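Local coordinates for putative PAS/PAC sensor protein (Nakamurella multipartita DSM 44233, PDB 6HMJ) that senses blue light through a flavin-binding light-oxygen-voltage domain and couples it to RNA binding, and thereby to translational regulation, at residues Gln167-Met179 against Arg195-Ala207. Residues are numbered along the deposited sequence; the frame is centred on the assembly and turned at random.
Sequences QSNRKLRDLATGM and RLSTVFTDMGCPA
Two methionines bury more surface here than any other residues, and the one with the larger share, Met203, lays its sulfur against bare helix backbone: SD lies 3.4 Å from C of Gly178. Gly178, having no side chain, lets the sulfur lie directly against the helix backbone, and a slim, flexible thioether suits the groove it makes. The Met203 chain bends at its last torsion (chi3 -61°), bringing CE within 3.6 Å of Leu175 CD1, where the two side chains meet nearly at right angles.

Met179 reaches the other way. It extends into helix 192-202, its CG turned opposite the backbone N (chi1 -172°), so that CG packs 3.6 Å from Leu196 CD1 and SD comes 3.5 Å from Phe200 CZ. This is an oblique Met-aromatic contact, the sulfur 62° off the ring normal. The Phe200 ring also stacks with His164, while Ala142, Ile145 and Val146 of helix 114-149 touch Met179, tying both segments to the rest of the helical bundle containing the ANTAR region.

Beyond the helices, two Schellman turns, at Asn169 and Gly204, bring the loops together. Gly204 takes the positive phi that glycine accepts easily. Met203 CB lies over one face of the guanidinium of the extended Arg170 chain, off its centre, and Arg170 NE gives Met203 O a weak, bent hydrogen bond of 3.1 Å. Ser168 CB rests against the same carbonyl, the serine hydroxyl being bonded to His164 O, and Gln167 CB rests 3.6 Å from Pro206 CD. The chemistry is thus mainly apolar: sulfur and methyl groups join the helices, with one weak hydrogen bond at the loop end, so the contact rests mainly on apolar packing.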
loop_
_atom_site.group_PDB
_atom_site.type_symbol
_atom_site.label_atom_id
_atom_site.label_comp_id
_atom_site.label_asym_id
_atom_site.label_seq_id
_atom_site.Cartn_x
_atom_site.Cartn_y
_atom_site.Cartn_z
ATOM N N GLN A 167 -17.158 7.884 -5.055
ATOM C CA GLN A 167 -17.154 9.282 -5.476
ATOM C C GLN A 167 -16.468 9.468 -6.824
ATOM O O GLN A 167 -16.858 10.349 -7.599
ATOM C CB GLN A 167 -16.479 10.152 -4.414
ATOM C CG GLN A 167 -17.231 10.218 -3.090
ATOM C CD GLN A 167 -18.686 10.623 -3.261
ATOM O OE1 GLN A 167 -19.555 9.777 -3.480
ATOM N NE2 GLN A 167 -18.955 11.920 -3.167
ATOM N N SER A 168 -15.453 8.662 -7.122
ATOM C CA SER A 168 -14.755 8.736 -8.398
ATOM C C SER A 168 -15.343 7.792 -9.441
ATOM O O SER A 168 -14.802 7.694 -10.547
ATOM C CB SER A 168 -13.267 8.431 -8.207
ATOM O OG SER A 168 -13.073 7.140 -7.656
ATOM N N ASN A 169 -16.445 7.116 -9.117
ATOM C CA ASN A 169 -17.069 6.141 -10.009
ATOM C C ASN A 169 -16.035 5.148 -10.539
ATOM O O ASN A 169 -15.907 4.918 -11.745
ATOM C CB ASN A 169 -17.800 6.845 -11.152
ATOM C CG ASN A 169 -18.657 5.897 -11.966
ATOM O OD1 ASN A 169 -18.684 4.692 -11.712
ATOM N ND2 ASN A 169 -19.376 6.439 -12.942
ATOM N N ARG A 170 -15.295 4.549 -9.609
ATOM C CA ARG A 170 -14.292 3.543 -9.914
ATOM C C ARG A 170 -14.572 2.290 -9.097
ATOM O O ARG A 170 -15.220 2.339 -8.047
ATOM C CB ARG A 170 -12.875 4.046 -9.600
ATOM C CG ARG A 170 -12.398 5.182 -10.476
ATOM C CD ARG A 170 -11.097 5.779 -9.944
ATOM N NE ARG A 170 -10.546 6.787 -10.850
ATOM C CZ ARG A 170 -9.403 6.668 -11.525
ATOM N NH1 ARG A 170 -8.644 5.585 -11.403
ATOM N NH2 ARG A 170 -9.010 7.651 -12.320
ATOM N N LYS A 171 -14.085 1.157 -9.592
ATOM C CA LYS A 171 -14.079 -0.057 -8.791
ATOM C C LYS A 171 -12.952 0.006 -7.769
ATOM O O LYS A 171 -11.843 0.460 -8.069
ATOM C CB LYS A 171 -13.925 -1.300 -9.663
ATOM C CG LYS A 171 -15.130 -1.612 -10.532
ATOM C CD LYS A 171 -15.098 -3.066 -10.982
ATOM C CE LYS A 171 -16.308 -3.433 -11.822
ATOM N NZ LYS A 171 -16.285 -4.872 -12.226
ATOM N N LEU A 172 -13.251 -0.454 -6.554
ATOM C CA LEU A 172 -12.318 -0.422 -5.437
ATOM C C LEU A 172 -10.907 -0.825 -5.839
ATOM O O LEU A 172 -9.934 -0.194 -5.413
ATOM C CB LEU A 172 -12.816 -1.346 -4.323
ATOM C CG LEU A 172 -11.879 -1.531 -3.129
ATOM C CD1 LEU A 172 -11.553 -0.189 -2.504
ATOM C CD2 LEU A 172 -12.489 -2.471 -2.101
ATOM N N ARG A 173 -10.774 -1.872 -6.655
ATOM C CA ARG A 173 -9.442 -2.333 -7.034
ATOM C C ARG A 173 -8.744 -1.316 -7.929
ATOM O O ARG A 173 -7.529 -1.112 -7.816
ATOM C CB ARG A 173 -9.523 -3.693 -7.725
ATOM C CG ARG A 173 -10.318 -3.709 -9.017
ATOM C CD ARG A 173 -10.389 -5.116 -9.587
ATOM N NE ARG A 173 -11.110 -5.163 -10.857
ATOM C CZ ARG A 173 -12.423 -5.347 -10.980
ATOM N NH1 ARG A 173 -13.188 -5.503 -9.908
ATOM N NH2 ARG A 173 -12.972 -5.372 -12.187
ATOM N N ASP A 174 -9.494 -0.658 -8.817
ATOM C CA ASP A 174 -8.896 0.370 -9.662
ATOM C C ASP A 174 -8.475 1.577 -8.836
ATOM O O ASP A 174 -7.402 2.148 -9.060
ATOM C CB ASP A 174 -9.876 0.793 -10.755
ATOM C CG ASP A 174 -10.218 -0.337 -11.694
ATOM O OD1 ASP A 174 -9.342 -1.193 -11.932
ATOM O OD2 ASP A 174 -11.359 -0.362 -12.201
ATOM N N LEU A 175 -9.309 1.980 -7.875
ATOM C CA LEU A 175 -8.930 3.059 -6.972
ATOM C C LEU A 175 -7.644 2.712 -6.231
ATOM O O LEU A 175 -6.713 3.523 -6.160
ATOM C CB LEU A 175 -10.059 3.331 -5.977
ATOM C CG LEU A 175 -9.804 4.494 -5.010
ATOM C CD1 LEU A 175 -10.164 5.820 -5.671
ATOM C CD2 LEU A 175 -10.562 4.306 -3.703
ATOM N N ALA A 176 -7.581 1.504 -5.664
ATOM C CA ALA A 176 -6.405 1.089 -4.908
ATOM C C ALA A 176 -5.139 1.213 -5.745
ATOM O O ALA A 176 -4.131 1.766 -5.291
ATOM C CB ALA A 176 -6.584 -0.347 -4.412
ATOM N N THR A 177 -5.169 0.701 -6.976
ATOM C CA THR A 177 -4.004 0.816 -7.846
ATOM C C THR A 177 -3.684 2.273 -8.149
ATOM O O THR A 177 -2.515 2.676 -8.138
ATOM C CB THR A 177 -4.236 0.044 -9.144
ATOM O OG1 THR A 177 -4.274 -1.359 -8.864
ATOM C CG2 THR A 177 -3.120 0.325 -10.145
ATOM N N GLY A 178 -4.711 3.081 -8.417
ATOM C CA GLY A 178 -4.476 4.483 -8.709
ATOM C C GLY A 178 -3.878 5.231 -7.535
ATOM O O GLY A 178 -3.019 6.098 -7.713
ATOM N N MET A 179 -4.318 4.904 -6.319
ATOM C CA MET A 179 -3.802 5.584 -5.137
ATOM C C MET A 179 -2.338 5.235 -4.897
ATOM O O MET A 179 -1.545 6.099 -4.504
ATOM C CB MET A 179 -4.640 5.216 -3.912
ATOM C CG MET A 179 -4.300 6.018 -2.670
ATOM S SD MET A 179 -4.904 5.241 -1.161
ATOM C CE MET A 179 -3.545 4.123 -0.825
ATOM N N ARG A 195 -0.579 15.304 0.659
ATOM C CA ARG A 195 -0.132 14.597 -0.536
ATOM C C ARG A 195 -1.156 13.561 -0.984
ATOM O O ARG A 195 -1.509 13.486 -2.167
ATOM C CB ARG A 195 1.215 13.937 -0.245
ATOM C CG ARG A 195 2.023 13.544 -1.457
ATOM C CD ARG A 195 3.218 12.711 -1.033
ATOM N NE ARG A 195 3.879 13.288 0.136
ATOM C CZ ARG A 195 4.605 12.601 1.014
ATOM N NH1 ARG A 195 4.774 11.291 0.875
ATOM N NH2 ARG A 195 5.159 13.227 2.043
ATOM N N LEU A 196 -1.640 12.741 -0.048
ATOM C CA LEU A 196 -2.584 11.686 -0.401
ATOM C C LEU A 196 -3.930 12.265 -0.820
ATOM O O LEU A 196 -4.578 11.742 -1.733
ATOM C CB LEU A 196 -2.748 10.732 0.781
ATOM C CG LEU A 196 -3.484 9.413 0.546
ATOM C CD1 LEU A 196 -2.888 8.634 -0.614
ATOM C CD2 LEU A 196 -3.445 8.589 1.822
ATOM N N SER A 197 -4.367 13.343 -0.166
ATOM C CA SER A 197 -5.644 13.954 -0.517
ATOM C C SER A 197 -5.660 14.411 -1.969
ATOM O O SER A 197 -6.652 14.205 -2.681
ATOM C CB SER A 197 -5.935 15.130 0.416
ATOM O OG SER A 197 -7.109 15.815 0.015
ATOM N N THR A 198 -4.574 15.036 -2.433
ATOM C CA THR A 198 -4.517 15.471 -3.824
ATOM C C THR A 198 -4.474 14.293 -4.790
ATOM O O THR A 198 -4.844 14.451 -5.958
ATOM C CB THR A 198 -3.306 16.381 -4.066
ATOM O OG1 THR A 198 -2.100 15.610 -4.025
ATOM C CG2 THR A 198 -3.239 17.496 -3.030
ATOM N N VAL A 199 -4.036 13.119 -4.334
ATOM C CA VAL A 199 -4.092 11.930 -5.179
ATOM C C VAL A 199 -5.537 11.497 -5.384
ATOM O O VAL A 199 -5.950 11.167 -6.501
ATOM C CB VAL A 199 -3.247 10.797 -4.570
ATOM C CG1 VAL A 199 -3.525 9.481 -5.285
ATOM C CG2 VAL A 199 -1.768 11.140 -4.651
ATOM N N PHE A 200 -6.324 11.480 -4.307
ATOM C CA PHE A 200 -7.734 11.130 -4.434
ATOM C C PHE A 200 -8.462 12.099 -5.359
ATOM O O PHE A 200 -9.274 11.679 -6.191
ATOM C CB PHE A 200 -8.393 11.103 -3.055
ATOM C CG PHE A 200 -8.020 9.903 -2.221
ATOM C CD1 PHE A 200 -7.986 8.632 -2.778
ATOM C CD2 PHE A 200 -7.696 10.048 -0.881
ATOM C CE1 PHE A 200 -7.645 7.534 -2.017
ATOM C CE2 PHE A 200 -7.351 8.952 -0.113
ATOM C CZ PHE A 200 -7.325 7.694 -0.681
ATOM N N THR A 201 -8.188 13.400 -5.232
ATOM C CA THR A 201 -8.875 14.375 -6.075
ATOM C C THR A 201 -8.385 14.303 -7.516
ATOM O O THR A 201 -9.171 14.493 -8.451
ATOM C CB THR A 201 -8.695 15.782 -5.514
ATOM O OG1 THR A 201 -7.305 16.119 -5.513
ATOM C CG2 THR A 201 -9.242 15.860 -4.096
ATOM N N ASP A 202 -7.090 14.041 -7.718
ATOM C CA ASP A 202 -6.584 13.852 -9.072
ATOM C C ASP A 202 -7.256 12.677 -9.773
ATOM O O ASP A 202 -7.282 12.637 -11.007
ATOM C CB ASP A 202 -5.070 13.630 -9.056
ATOM C CG ASP A 202 -4.291 14.903 -8.799
ATOM O OD1 ASP A 202 -4.894 16.000 -8.810
ATOM O OD2 ASP A 202 -3.065 14.802 -8.590
ATOM N N MET A 203 -7.790 11.723 -9.013
ATOM C CA MET A 203 -8.472 10.564 -9.570
ATOM C C MET A 203 -9.970 10.779 -9.741
ATOM O O MET A 203 -10.673 9.843 -10.139
ATOM C CB MET A 203 -8.233 9.337 -8.684
ATOM C CG MET A 203 -6.834 8.763 -8.794
ATOM S SD MET A 203 -6.690 7.158 -7.991
ATOM C CE MET A 203 -7.091 7.586 -6.301
ATOM N N GLY A 204 -10.476 11.973 -9.446
ATOM C CA GLY A 204 -11.874 12.298 -9.649
ATOM C C GLY A 204 -12.673 12.491 -8.381
ATOM O O GLY A 204 -13.818 12.954 -8.460
ATOM N N CYS A 205 -12.119 12.165 -7.217
ATOM C CA CYS A 205 -12.829 12.431 -5.977
ATOM C C CYS A 205 -13.014 13.939 -5.810
ATOM O O CYS A 205 -12.156 14.727 -6.220
ATOM C CB CYS A 205 -12.069 11.856 -4.786
ATOM S SG CYS A 205 -11.793 10.072 -4.870
ATOM N N PRO A 206 -14.124 14.372 -5.219
ATOM C CA PRO A 206 -14.356 15.815 -5.082
ATOM C C PRO A 206 -13.336 16.458 -4.157
ATOM O O PRO A 206 -12.771 15.816 -3.267
ATOM C CB PRO A 206 -15.774 15.903 -4.503
ATOM C CG PRO A 206 -16.041 14.570 -3.892
ATOM C CD PRO A 206 -15.202 13.565 -4.618
ATOM N N ALA A 207 -13.108 17.749 -4.379
ATOM C CA ALA A 207 -12.110 18.470 -3.607
ATOM C C ALA A 207 -12.543 18.574 -2.145
ATOM O O ALA A 207 -13.739 18.617 -1.845
ATOM C CB ALA A 207 -11.895 19.865 -4.184
#